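Local coordinates for probable csgAB operon transcriptional regulatory protein (Salmonella typhimurium, PDB 5XP0) that acts as the master regulator of adhesive curli fimbriae, being needed for csgAB transcription and promoting biofilm formation, with an atypical receiver domain as its N-terminal part, at residues I23-L28 and M67-K72; K46-Q51 and H76-N81; N88-L93 and Q129-G134; R103-E106 and H110-G113; G113-T118 and E122-G127. All blocks are in the same frame, centred on the assembly; numbering follows the deposited sequence.

Contact 1 of 5, residues I23-L28 and M67-K72; sequences ITKPSL and MMEADK
K25 NZ is gripped from the second subunit, by E69 of that chain in a salt bridge and by M68 O of that chain in a weak hydrogen bond, while E69 of its own chain lies near. Within the chain, K25 NZ is 4.3 Å from E69 OE1, opposite charges that probably attract, though beyond a salt bridge. The exchange between subunits is mutual, since this E69 is in turn paired with K25 of the second subunit. Inside the chain the carboxylate of E69 rests against the aliphatic shaft of K25: E69 OE1 is 3.5 Å from K25 CE and 3.8 Å from K25 CB. The bend of E69 at chi2 (-57°) brings the carboxylate across the lysine chain at a slant. These residues sit at the C-terminal edge of the parallel sheet, where strand 19-24 ends and the 3-10 turn 67-69 follows strand 61-66; in canonical receiver domains this edge carries the phosphorylation site. Beneath the charged pair, T24 OG1 approaches E69 CG at 4.0 Å. That hydroxyl is bound to D66, whose other carboxylate oxygen takes the backbone N of M68, so D66 links T24 to the 3-10 turn. The backbone N of K25 is buried close by without a hydrogen-bonding partner, 3.9 Å from E69 CG.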
# COMPACT_ATOMS: atom_id res chain seq x y z
N ILE B 23 -8.42 1.11 6.07
CA ILE B 23 -7.95 2.29 6.76
C ILE B 23 -6.44 2.19 6.81
O ILE B 23 -5.89 1.36 7.54
CB ILE B 23 -8.54 2.41 8.16
CG1 ILE B 23 -10.06 2.50 8.07
CG2 ILE B 23 -7.96 3.67 8.89
CD1 ILE B 23 -10.75 2.60 9.44
N THR B 24 -5.78 3.07 6.07
CA THR B 24 -4.35 2.99 5.88
C THR B 24 -3.84 4.34 5.39
O THR B 24 -4.57 5.34 5.37
CB THR B 24 -4.03 1.88 4.89
OG1 THR B 24 -2.60 1.75 4.74
CG2 THR B 24 -4.68 2.22 3.59
N LYS B 25 -2.59 4.37 4.95
CA LYS B 25 -2.07 5.56 4.28
C LYS B 25 -2.50 5.51 2.83
O LYS B 25 -2.20 4.52 2.14
CB LYS B 25 -0.55 5.57 4.33
CG LYS B 25 0.08 6.70 3.50
CD LYS B 25 1.60 6.64 3.55
CE LYS B 25 2.20 7.09 4.85
NZ LYS B 25 3.64 7.49 4.62
N PRO B 26 -3.20 6.52 2.31
CA PRO B 26 -3.65 6.42 0.93
C PRO B 26 -2.42 6.41 0.04
O PRO B 26 -1.45 7.13 0.26
CB PRO B 26 -4.52 7.68 0.73
CG PRO B 26 -4.85 8.15 2.08
CD PRO B 26 -3.70 7.75 2.96
N SER B 27 -2.45 5.54 -0.94
CA SER B 27 -1.30 5.31 -1.79
C SER B 27 -1.79 4.50 -2.96
O SER B 27 -2.81 3.79 -2.86
CB SER B 27 -0.19 4.54 -1.07
OG SER B 27 -0.63 3.20 -0.81
N LEU B 28 -1.03 4.55 -4.06
CA LEU B 28 -1.39 3.70 -5.19
C LEU B 28 -1.44 2.25 -4.76
O LEU B 28 -2.28 1.48 -5.22
CB LEU B 28 -0.40 3.86 -6.34
CG LEU B 28 -0.84 3.09 -7.58
CD1 LEU B 28 -2.08 3.74 -8.21
CD2 LEU B 28 0.23 3.04 -8.57
N MET B 67 -1.96 -1.76 10.69
CA MET B 67 -1.16 -1.62 11.89
C MET B 67 0.22 -1.03 11.61
O MET B 67 0.81 -0.44 12.50
CB MET B 67 -1.03 -2.97 12.57
CG MET B 67 -2.32 -3.42 13.15
SD MET B 67 -2.88 -2.41 14.50
CE MET B 67 -1.67 -2.86 15.72
N MET B 68 0.72 -1.14 10.39
CA MET B 68 2.01 -0.51 10.09
C MET B 68 1.92 1.00 10.05
O MET B 68 2.96 1.66 10.09
CB MET B 68 2.54 -0.99 8.75
CG MET B 68 3.33 -2.26 8.74
SD MET B 68 3.87 -2.63 7.04
CE MET B 68 4.48 -4.33 7.26
N GLU B 69 0.73 1.56 9.93
CA GLU B 69 0.55 3.00 9.89
C GLU B 69 0.04 3.54 11.21
O GLU B 69 -0.23 4.74 11.33
CB GLU B 69 -0.42 3.38 8.77
CG GLU B 69 0.07 2.96 7.40
CD GLU B 69 1.42 3.56 7.07
OE1 GLU B 69 1.61 4.76 7.33
OE2 GLU B 69 2.30 2.81 6.63
N ALA B 70 -0.08 2.69 12.22
CA ALA B 70 -0.69 3.04 13.50
C ALA B 70 0.40 3.20 14.54
O ALA B 70 1.39 2.47 14.53
CB ALA B 70 -1.69 1.98 13.96
N ASP B 71 0.29 4.26 15.32
CA ASP B 71 1.06 4.45 16.53
C ASP B 71 0.09 4.43 17.70
O ASP B 71 -1.12 4.24 17.52
CB ASP B 71 1.84 5.76 16.45
CG ASP B 71 0.97 6.94 16.06
OD1 ASP B 71 -0.24 6.90 16.37
OD2 ASP B 71 1.48 7.89 15.45
N LYS B 72 0.59 4.70 18.90
CA LYS B 72 -0.26 4.55 20.06
C LYS B 72 -1.42 5.53 19.99
O LYS B 72 -2.54 5.20 20.38
CB LYS B 72 0.56 4.79 21.34
CG LYS B 72 -0.26 4.73 22.64
CD LYS B 72 0.56 5.14 23.87
CE LYS B 72 -0.15 4.81 25.18
NZ LYS B 72 -1.34 5.68 25.43

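Contact 2 of 5, residues K46-Q51 and H76-N81; sequences KLHNIQ and HYWQDN
The indole of W78 reaches across to I50 and donates from NE1 to I50 O over 2.8 Å, a nearly straight bond with an N-H...O angle of 162°. The oxygen lies in the plane of the indole, and the N-H comes in the carbonyl plane, on a lone pair of I50 O. Alongside this bond, I50 CG1 touches the same rim of the ring, 3.5 Å from NE1 of W78. Farther round the indole, H48 NE2 meets W78 CH2 at 3.7 Å; the approach is oblique, with the imidazole and six-membered ring at 85° and their centroids 5.6 Å apart. This fastens helix 72-83, part of the helical layer covering one face of the sheet in a CheY-like receiver domain, to residues at and just past the end of outer strand 45-49. Just beyond this first shell, Y77 CE2 stands 3.7 Å above one face of the indole, over its centre. H48 NE2 is hydrogen-bonded to R52 O, which holds the imidazole beside the tryptophan. N49 OD1 accepts from Q51 N at 2.9 Å, an Asx turn around I50, while I23 and M65 of the neighbouring strands pack against both I50 and W78.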
# COMPACT_ATOMS: atom_id res chain seq x y z
N LYS B 46 -13.96 0.82 0.22
CA LYS B 46 -13.41 2.17 0.15
C LYS B 46 -12.14 2.22 0.95
O LYS B 46 -11.95 1.44 1.89
CB LYS B 46 -14.38 3.24 0.70
CG LYS B 46 -15.78 3.27 0.13
CD LYS B 46 -15.80 3.88 -1.28
CE LYS B 46 -17.03 3.48 -2.08
NZ LYS B 46 -16.95 4.02 -3.47
N LEU B 47 -11.32 3.21 0.62
CA LEU B 47 -10.08 3.52 1.31
C LEU B 47 -10.31 4.72 2.20
O LEU B 47 -10.93 5.69 1.77
CB LEU B 47 -9.02 3.83 0.26
CG LEU B 47 -7.53 3.76 0.52
CD1 LEU B 47 -6.82 3.91 -0.83
CD2 LEU B 47 -7.12 4.87 1.46
N HIS B 48 -9.80 4.69 3.42
CA HIS B 48 -9.89 5.87 4.29
C HIS B 48 -8.54 6.16 4.92
O HIS B 48 -7.92 5.27 5.50
CB HIS B 48 -10.95 5.69 5.37
CG HIS B 48 -11.02 6.83 6.33
ND1 HIS B 48 -11.82 7.93 6.11
CD2 HIS B 48 -10.37 7.07 7.50
CE1 HIS B 48 -11.69 8.77 7.12
NE2 HIS B 48 -10.82 8.27 7.97
N ASN B 49 -8.12 7.43 4.89
CA ASN B 49 -6.86 7.85 5.47
C ASN B 49 -6.88 7.66 6.98
O ASN B 49 -7.64 8.34 7.69
CB ASN B 49 -6.61 9.33 5.16
CG ASN B 49 -5.20 9.74 5.48
OD1 ASN B 49 -4.54 9.17 6.36
ND2 ASN B 49 -4.71 10.71 4.74
N ILE B 50 -6.01 6.78 7.48
CA ILE B 50 -5.89 6.46 8.90
C ILE B 50 -5.62 7.69 9.75
O ILE B 50 -5.92 7.70 10.95
CB ILE B 50 -4.78 5.42 9.09
CG1 ILE B 50 -4.78 4.90 10.52
CG2 ILE B 50 -3.38 6.00 8.71
CD1 ILE B 50 -3.97 3.61 10.70
N GLN B 51 -5.04 8.72 9.15
CA GLN B 51 -4.79 9.96 9.89
C GLN B 51 -5.94 10.93 9.81
O GLN B 51 -5.84 12.02 10.38
CB GLN B 51 -3.49 10.61 9.41
CG GLN B 51 -2.32 9.68 9.63
CD GLN B 51 -1.00 10.39 9.75
OE1 GLN B 51 -0.34 10.30 10.79
NE2 GLN B 51 -0.60 11.09 8.71
N HIS B 76 -5.36 4.35 19.82
CA HIS B 76 -6.35 4.85 20.75
C HIS B 76 -7.48 5.57 20.03
O HIS B 76 -8.66 5.45 20.41
CB HIS B 76 -5.70 5.79 21.76
CG HIS B 76 -6.66 6.33 22.77
ND1 HIS B 76 -6.99 7.66 22.83
CD2 HIS B 76 -7.39 5.71 23.73
CE1 HIS B 76 -7.87 7.85 23.80
NE2 HIS B 76 -8.13 6.67 24.36
N TYR B 77 -7.15 6.40 19.06
CA TYR B 77 -8.19 7.12 18.34
C TYR B 77 -9.12 6.13 17.63
O TYR B 77 -10.34 6.18 17.81
CB TYR B 77 -7.61 8.10 17.33
CG TYR B 77 -8.71 8.68 16.51
CD1 TYR B 77 -9.46 9.74 16.99
CD2 TYR B 77 -9.04 8.14 15.29
CE1 TYR B 77 -10.48 10.28 16.26
CE2 TYR B 77 -10.05 8.65 14.56
CZ TYR B 77 -10.78 9.73 15.05
OH TYR B 77 -11.79 10.25 14.32
N TRP B 78 -8.56 5.19 16.87
CA TRP B 78 -9.43 4.27 16.15
C TRP B 78 -10.14 3.30 17.08
O TRP B 78 -11.29 2.96 16.80
CB TRP B 78 -8.66 3.54 15.05
CG TRP B 78 -8.42 4.49 13.95
CD1 TRP B 78 -7.24 5.06 13.58
CD2 TRP B 78 -9.44 5.06 13.12
NE1 TRP B 78 -7.46 5.96 12.55
CE2 TRP B 78 -8.81 5.96 12.25
CE3 TRP B 78 -10.83 4.88 13.03
CZ2 TRP B 78 -9.51 6.67 11.29
CZ3 TRP B 78 -11.52 5.59 12.08
CH2 TRP B 78 -10.86 6.49 11.23
N GLN B 79 -9.50 2.86 18.18
CA GLN B 79 -10.22 2.06 19.17
C GLN B 79 -11.36 2.87 19.78
O GLN B 79 -12.48 2.36 19.94
CB GLN B 79 -9.29 1.56 20.27
CG GLN B 79 -8.44 0.35 19.84
CD GLN B 79 -7.42 -0.07 20.89
OE1 GLN B 79 -7.15 0.67 21.84
NE2 GLN B 79 -6.86 -1.25 20.71
N ASP B 80 -11.11 4.14 20.10
CA ASP B 80 -12.12 4.97 20.77
C ASP B 80 -13.33 5.19 19.87
O ASP B 80 -14.47 4.96 20.27
CB ASP B 80 -11.50 6.31 21.19
CG ASP B 80 -12.46 7.19 22.02
OD1 ASP B 80 -13.47 6.66 22.53
OD2 ASP B 80 -12.21 8.40 22.16
N ASN B 81 -13.13 5.62 18.62
CA ASN B 81 -14.33 5.97 17.87
C ASN B 81 -14.99 4.76 17.20
O ASN B 81 -16.21 4.80 16.99
CB ASN B 81 -14.05 7.06 16.84
CG ASN B 81 -12.92 6.74 15.97
OD1 ASN B 81 -12.12 5.88 16.28
ND2 ASN B 81 -12.85 7.42 14.83

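Contact 3 of 5, residues N88-L93 and Q129-G134; sequences NIKTLL and QGILRG
Helix 121-132 ends in a Schellman motif, and I131 in its last turn packs against K90 and L92 of strand 90-94, an inner strand of the receiver sheet. The motif is closed by G134 N to I131 O at 2.8 Å and by E135 N to G130 O, with G134 taking the positive phi of its C-prime position. I131 serves the two strand residues with different branches. Its ethyl arm meets the leucine tip to tip: I131 CD1 is 3.7 Å from L92 CD2, and CG1 is 3.9 Å from the same methyl. Its other branch, CG2, lies against the lysine stem, 3.6 Å from K90 CD. K90 is stretched out beyond CG, with chi2, chi3 and chi4 all close to 180°, and runs antiparallel to the I131 side chain as it passes. This full extension takes NZ up to the helix end, 3.0 Å from I131 O and 4.2 Å from G134 CA. A carbonyl at a helix C-terminus would be expected to draw a positive charge, so the lysine is probably well placed electrostatically as well as by its apolar stem. The strand side of the contact continues into the sheet: L92 also packs on I62 and L64 of strand 61-66 and on F115, and K90 borders N112 of strand 111-114. On the helix side, L132 touches I62.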
# COMPACT_ATOMS: atom_id res chain seq x y z
N ASN B 88 -22.92 -2.95 13.81
CA ASN B 88 -22.62 -4.26 13.22
C ASN B 88 -21.37 -4.23 12.31
O ASN B 88 -21.42 -4.49 11.11
CB ASN B 88 -23.83 -4.78 12.46
CG ASN B 88 -23.64 -6.19 11.95
OD1 ASN B 88 -23.56 -6.42 10.75
ND2 ASN B 88 -23.55 -7.14 12.87
N ILE B 89 -20.22 -3.92 12.91
CA ILE B 89 -18.98 -3.81 12.16
C ILE B 89 -17.99 -4.82 12.71
O ILE B 89 -18.12 -5.33 13.82
CB ILE B 89 -18.41 -2.38 12.22
CG1 ILE B 89 -18.10 -1.98 13.66
CG2 ILE B 89 -19.42 -1.39 11.63
CD1 ILE B 89 -16.65 -1.76 13.92
N LYS B 90 -16.97 -5.11 11.89
CA LYS B 90 -15.95 -6.09 12.22
C LYS B 90 -14.60 -5.45 11.96
O LYS B 90 -14.42 -4.81 10.93
CB LYS B 90 -16.11 -7.34 11.35
CG LYS B 90 -17.45 -8.06 11.51
CD LYS B 90 -17.48 -9.29 10.59
CE LYS B 90 -18.78 -10.10 10.75
NZ LYS B 90 -18.76 -11.29 9.84
N THR B 91 -13.67 -5.60 12.89
CA THR B 91 -12.33 -5.06 12.72
C THR B 91 -11.37 -6.21 12.50
O THR B 91 -11.37 -7.20 13.25
CB THR B 91 -11.88 -4.22 13.93
OG1 THR B 91 -12.72 -3.05 14.05
CG2 THR B 91 -10.42 -3.76 13.75
N LEU B 92 -10.56 -6.09 11.47
CA LEU B 92 -9.42 -6.97 11.27
C LEU B 92 -8.17 -6.13 11.16
O LEU B 92 -8.18 -5.09 10.50
CB LEU B 92 -9.61 -7.82 10.03
CG LEU B 92 -10.69 -8.88 10.27
CD1 LEU B 92 -11.93 -8.45 9.60
CD2 LEU B 92 -10.20 -10.20 9.71
N LEU B 93 -7.12 -6.58 11.79
CA LEU B 93 -5.85 -5.87 11.78
C LEU B 93 -5.00 -6.36 10.62
O LEU B 93 -4.87 -7.56 10.39
CB LEU B 93 -5.12 -6.08 13.09
CG LEU B 93 -5.95 -5.74 14.32
CD1 LEU B 93 -5.06 -5.96 15.58
CD2 LEU B 93 -6.51 -4.31 14.31
N GLN B 129 -12.78 -14.30 2.98
CA GLN B 129 -13.89 -15.14 2.58
C GLN B 129 -14.49 -15.83 3.79
O GLN B 129 -15.71 -15.97 3.90
CB GLN B 129 -13.42 -16.17 1.54
CG GLN B 129 -13.07 -15.61 0.18
CD GLN B 129 -12.35 -16.63 -0.68
OE1 GLN B 129 -11.59 -17.46 -0.18
NE2 GLN B 129 -12.59 -16.58 -1.98
N GLY B 130 -13.64 -16.21 4.76
CA GLY B 130 -14.15 -16.73 6.01
C GLY B 130 -14.98 -15.73 6.79
O GLY B 130 -16.03 -16.08 7.36
N ILE B 131 -14.54 -14.47 6.84
CA ILE B 131 -15.28 -13.46 7.59
C ILE B 131 -16.67 -13.28 7.00
O ILE B 131 -17.66 -13.15 7.72
CB ILE B 131 -14.53 -12.11 7.63
CG1 ILE B 131 -13.38 -12.14 8.62
CG2 ILE B 131 -15.48 -11.00 8.10
CD1 ILE B 131 -12.23 -12.94 8.20
N LEU B 132 -16.76 -13.28 5.67
CA LEU B 132 -18.06 -13.17 5.04
C LEU B 132 -18.96 -14.32 5.42
O LEU B 132 -20.19 -14.16 5.46
CB LEU B 132 -17.90 -13.14 3.52
CG LEU B 132 -17.07 -11.98 3.01
CD1 LEU B 132 -17.06 -11.97 1.49
CD2 LEU B 132 -17.57 -10.66 3.59
N ARG B 133 -18.39 -15.49 5.72
CA ARG B 133 -19.17 -16.63 6.17
C ARG B 133 -19.44 -16.60 7.66
O ARG B 133 -19.93 -17.58 8.20
CB ARG B 133 -18.44 -17.95 5.85
CG ARG B 133 -18.18 -18.25 4.38
CD ARG B 133 -17.44 -19.60 4.19
NE ARG B 133 -16.24 -19.42 3.36
CZ ARG B 133 -14.99 -19.65 3.75
NH1 ARG B 133 -14.71 -20.10 4.97
NH2 ARG B 133 -13.99 -19.42 2.90
N GLY B 134 -19.08 -15.53 8.35
CA GLY B 134 -19.31 -15.49 9.78
C GLY B 134 -18.18 -16.05 10.62
O GLY B 134 -18.38 -16.27 11.82

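Contact 4 of 5, residues R103-E106 and H110-G113; sequences REIE and HING
I105 and I111 meet at a slant, helix methyl against strand ethyl arm, with I105 CG2 4.0 Å from I111 CG1. I111 projects from the strand toward the helix at its CB, and with chi1 at -178° its two branches spread to straddle the carbonyl oxygen of I105. CG1 and CG2 of I111 each come to 3.9 Å from I105 O, and CB stands 4.0 Å from it. The strand residue thus covers helix backbone as well as side chain, in a largely apolar interface. E106 contributes at the margin through its own carbonyl oxygen, 4.5 Å from I111 CG2, while its side chain turns off toward Y145 and L146 of helix 140-147. Beside I111 a local bond ties the strand start: N112 ND2 donates to H110 O over 2.8 Å at an N-H...O angle of 155°. The oxygen lies in the amide plane of N112, yet the donor stands well above the carbonyl plane of H110. I111 also rests on L93 of strand 90-94, and I105 on L142. The contact packs the helix of a beta-alpha-beta crossover on the strand that follows it, strand 90-94, helix 102-107 and parallel edge strand 111-114 succeeding one another as in CheY-like receivers.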
# COMPACT_ATOMS: atom_id res chain seq x y z
N ARG B 103 -2.95 -9.36 24.55
CA ARG B 103 -3.67 -8.42 25.39
C ARG B 103 -4.08 -7.17 24.61
O ARG B 103 -5.15 -6.60 24.86
CB ARG B 103 -2.80 -7.99 26.58
CG ARG B 103 -1.98 -9.11 27.22
CD ARG B 103 -1.09 -8.57 28.34
NE ARG B 103 -0.09 -7.62 27.85
CZ ARG B 103 1.16 -7.93 27.52
NH1 ARG B 103 1.60 -9.18 27.62
NH2 ARG B 103 1.99 -6.99 27.09
N GLU B 104 -3.25 -6.76 23.66
CA GLU B 104 -3.57 -5.58 22.86
C GLU B 104 -4.62 -5.90 21.80
O GLU B 104 -5.53 -5.12 21.57
CB GLU B 104 -2.31 -5.03 22.18
CG GLU B 104 -1.15 -4.73 23.11
CD GLU B 104 -1.60 -4.07 24.38
OE1 GLU B 104 -2.46 -3.17 24.31
OE2 GLU B 104 -1.10 -4.46 25.46
N ILE B 105 -4.48 -7.04 21.14
CA ILE B 105 -5.49 -7.45 20.17
C ILE B 105 -6.88 -7.48 20.81
O ILE B 105 -7.86 -6.97 20.25
CB ILE B 105 -5.11 -8.81 19.58
CG1 ILE B 105 -3.88 -8.65 18.72
CG2 ILE B 105 -6.27 -9.38 18.80
CD1 ILE B 105 -3.15 -9.95 18.47
N GLU B 106 -6.99 -8.10 21.99
CA GLU B 106 -8.28 -8.21 22.66
C GLU B 106 -8.91 -6.86 22.94
O GLU B 106 -10.14 -6.75 22.96
CB GLU B 106 -8.14 -8.97 23.99
CG GLU B 106 -9.45 -9.31 24.71
CD GLU B 106 -9.97 -8.19 25.61
OE1 GLU B 106 -9.18 -7.33 26.08
OE2 GLU B 106 -11.18 -8.20 25.91
N HIS B 110 -14.82 -5.03 18.55
CA HIS B 110 -15.30 -5.80 17.39
C HIS B 110 -14.20 -6.59 16.68
O HIS B 110 -14.21 -6.77 15.46
CB HIS B 110 -16.01 -4.89 16.39
CG HIS B 110 -17.01 -3.98 17.03
ND1 HIS B 110 -16.84 -2.61 17.08
CD2 HIS B 110 -18.14 -4.25 17.71
CE1 HIS B 110 -17.86 -2.07 17.73
NE2 HIS B 110 -18.65 -3.05 18.14
N ILE B 111 -13.25 -7.10 17.43
CA ILE B 111 -12.08 -7.68 16.77
C ILE B 111 -12.47 -9.05 16.20
O ILE B 111 -13.04 -9.90 16.89
CB ILE B 111 -10.89 -7.76 17.74
CG1 ILE B 111 -9.66 -8.31 17.02
CG2 ILE B 111 -11.25 -8.53 18.99
CD1 ILE B 111 -9.04 -7.33 16.04
N ASN B 112 -12.23 -9.22 14.90
CA ASN B 112 -12.60 -10.42 14.17
C ASN B 112 -11.45 -11.13 13.47
O ASN B 112 -11.67 -12.20 12.91
CB ASN B 112 -13.66 -10.10 13.11
CG ASN B 112 -15.06 -10.13 13.66
OD1 ASN B 112 -15.79 -11.06 13.40
ND2 ASN B 112 -15.44 -9.10 14.41
N GLY B 113 -10.25 -10.58 13.47
CA GLY B 113 -9.16 -11.29 12.85
C GLY B 113 -7.91 -10.45 12.89
O GLY B 113 -7.94 -9.24 13.15

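Contact 5 of 5, residues G113-T118 and E122-G127; sequences GVFYAT and EHVVSG
One face of the F115 ring is covered by V124, whose CG1 sits 4.0 Å from the ring centroid and only 6° off its normal, a well-centred CH-pi contact. At the edge, near the ring plane, lies G127 CA, 4.2 Å from F115 CE1. The second methyl of V124 lies on the same face as the first, off-centre, with CG2 3.8 Å from F115 CD1. V124 keeps CG1 anti to its backbone N (chi1 175°), and this sets both methyls on one face, CG1 over the centre and CG2 toward CD1. Having no side chain, G127 presents bare backbone to the edge of the ring. Y137 also meets the phenyl group, ring to ring, with the planes about 30° apart. Strand 111-114 and helix 121-132 are consecutive elements of the receiver fold, and this corner lies close to the dimer partner, where V124 packs on L28 of the second subunit and T118 O bonds to T31 OG1 of that subunit. With no hydrogen bond between the segments, the contact rests on CH-pi and apolar packing, which probably relies on shape more than on bond direction.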
# COMPACT_ATOMS: atom_id res chain seq x y z
N GLY B 113 -10.25 -10.58 13.47
CA GLY B 113 -9.16 -11.29 12.85
C GLY B 113 -7.91 -10.45 12.89
O GLY B 113 -7.94 -9.24 13.15
N VAL B 114 -6.80 -11.12 12.61
CA VAL B 114 -5.48 -10.52 12.61
C VAL B 114 -4.73 -11.10 11.43
O VAL B 114 -4.54 -12.31 11.34
CB VAL B 114 -4.71 -10.79 13.90
CG1 VAL B 114 -3.34 -10.18 13.76
CG2 VAL B 114 -5.47 -10.25 15.11
N PHE B 115 -4.31 -10.24 10.51
CA PHE B 115 -3.47 -10.64 9.40
C PHE B 115 -2.03 -10.22 9.68
O PHE B 115 -1.78 -9.05 9.97
CB PHE B 115 -3.96 -9.98 8.12
CG PHE B 115 -5.30 -10.47 7.68
CD1 PHE B 115 -5.45 -11.77 7.28
CD2 PHE B 115 -6.40 -9.63 7.69
CE1 PHE B 115 -6.68 -12.25 6.90
CE2 PHE B 115 -7.63 -10.08 7.31
CZ PHE B 115 -7.77 -11.41 6.90
N TYR B 116 -1.10 -11.16 9.58
CA TYR B 116 0.33 -10.83 9.74
C TYR B 116 1.09 -10.75 8.42
O TYR B 116 2.11 -10.05 8.32
CB TYR B 116 1.00 -11.91 10.62
CG TYR B 116 0.48 -11.99 12.00
CD1 TYR B 116 0.94 -11.13 12.98
CD2 TYR B 116 -0.48 -12.95 12.34
CE1 TYR B 116 0.47 -11.20 14.25
CE2 TYR B 116 -0.96 -13.03 13.60
CZ TYR B 116 -0.49 -12.15 14.56
OH TYR B 116 -0.97 -12.25 15.82
N ALA B 117 0.62 -11.47 7.39
CA ALA B 117 1.42 -11.70 6.20
C ALA B 117 1.53 -10.43 5.39
O ALA B 117 0.53 -9.75 5.15
CB ALA B 117 0.81 -12.81 5.33
N THR B 118 2.74 -10.10 4.97
CA THR B 118 2.96 -8.97 4.07
C THR B 118 3.22 -9.45 2.65
O THR B 118 3.39 -8.62 1.74
CB THR B 118 4.13 -8.11 4.63
OG1 THR B 118 3.63 -7.18 5.62
CG2 THR B 118 4.89 -7.35 3.55
N GLU B 122 -3.17 -14.23 -1.14
CA GLU B 122 -4.15 -15.31 -1.22
C GLU B 122 -4.59 -15.75 0.17
O GLU B 122 -5.78 -15.99 0.42
CB GLU B 122 -3.56 -16.48 -2.00
CG GLU B 122 -3.23 -16.17 -3.46
CD GLU B 122 -2.13 -15.12 -3.65
OE1 GLU B 122 -2.23 -14.30 -4.59
OE2 GLU B 122 -1.16 -15.13 -2.85
N HIS B 123 -3.62 -15.86 1.08
CA HIS B 123 -3.85 -16.00 2.52
C HIS B 123 -4.92 -15.02 3.00
O HIS B 123 -5.86 -15.37 3.73
CB HIS B 123 -2.49 -15.72 3.22
CG HIS B 123 -2.18 -16.54 4.44
ND1 HIS B 123 -2.35 -16.06 5.72
CD2 HIS B 123 -1.59 -17.75 4.57
CE1 HIS B 123 -1.93 -16.96 6.59
NE2 HIS B 123 -1.47 -18.00 5.91
N VAL B 124 -4.77 -13.75 2.62
CA VAL B 124 -5.66 -12.73 3.15
C VAL B 124 -7.04 -12.82 2.51
O VAL B 124 -8.06 -12.72 3.20
CB VAL B 124 -5.01 -11.35 3.01
CG1 VAL B 124 -5.94 -10.24 3.42
CG2 VAL B 124 -3.77 -11.33 3.90
N VAL B 125 -7.12 -13.03 1.18
CA VAL B 125 -8.42 -13.27 0.53
C VAL B 125 -9.15 -14.41 1.23
O VAL B 125 -10.35 -14.33 1.51
CB VAL B 125 -8.24 -13.60 -0.96
CG1 VAL B 125 -9.52 -14.21 -1.57
CG2 VAL B 125 -7.82 -12.34 -1.72
N SER B 126 -8.44 -15.51 1.45
CA SER B 126 -9.08 -16.67 2.05
C SER B 126 -9.61 -16.35 3.44
O SER B 126 -10.71 -16.75 3.80
CB SER B 126 -8.09 -17.83 2.09
OG SER B 126 -8.04 -18.47 0.83
N GLY B 127 -8.86 -15.59 4.22
CA GLY B 127 -9.36 -15.20 5.53
C GLY B 127 -10.61 -14.36 5.44
O GLY B 127 -11.56 -14.56 6.19

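How the contacts relate
All five contacts reach one parallel sheet, and strand pairing joins contacts 1 and 2 and joins contact 3 to contacts 4 and 5. Contacts 1 and 2, with centres 9 Å apart, share the pairing of strands 19-24 and 45-49, where T24 O lies 2.9 Å from I50 N. Across the sheet, contacts 4 and 5 are nested in the loop closed by contact 3, and contacts 3 and 5 join where L92 CD2 comes 3.5 Å from F115 CE2. Contacts 4 and 5 share G113. Contacts 2 and 5 stand farthest apart, about 20 Å between centres. Contacts 1 and 5 both touch the second subunit and meet where M68 CE lies 3.4 Å from T118 OG1, on the receiver's dimer-facing side.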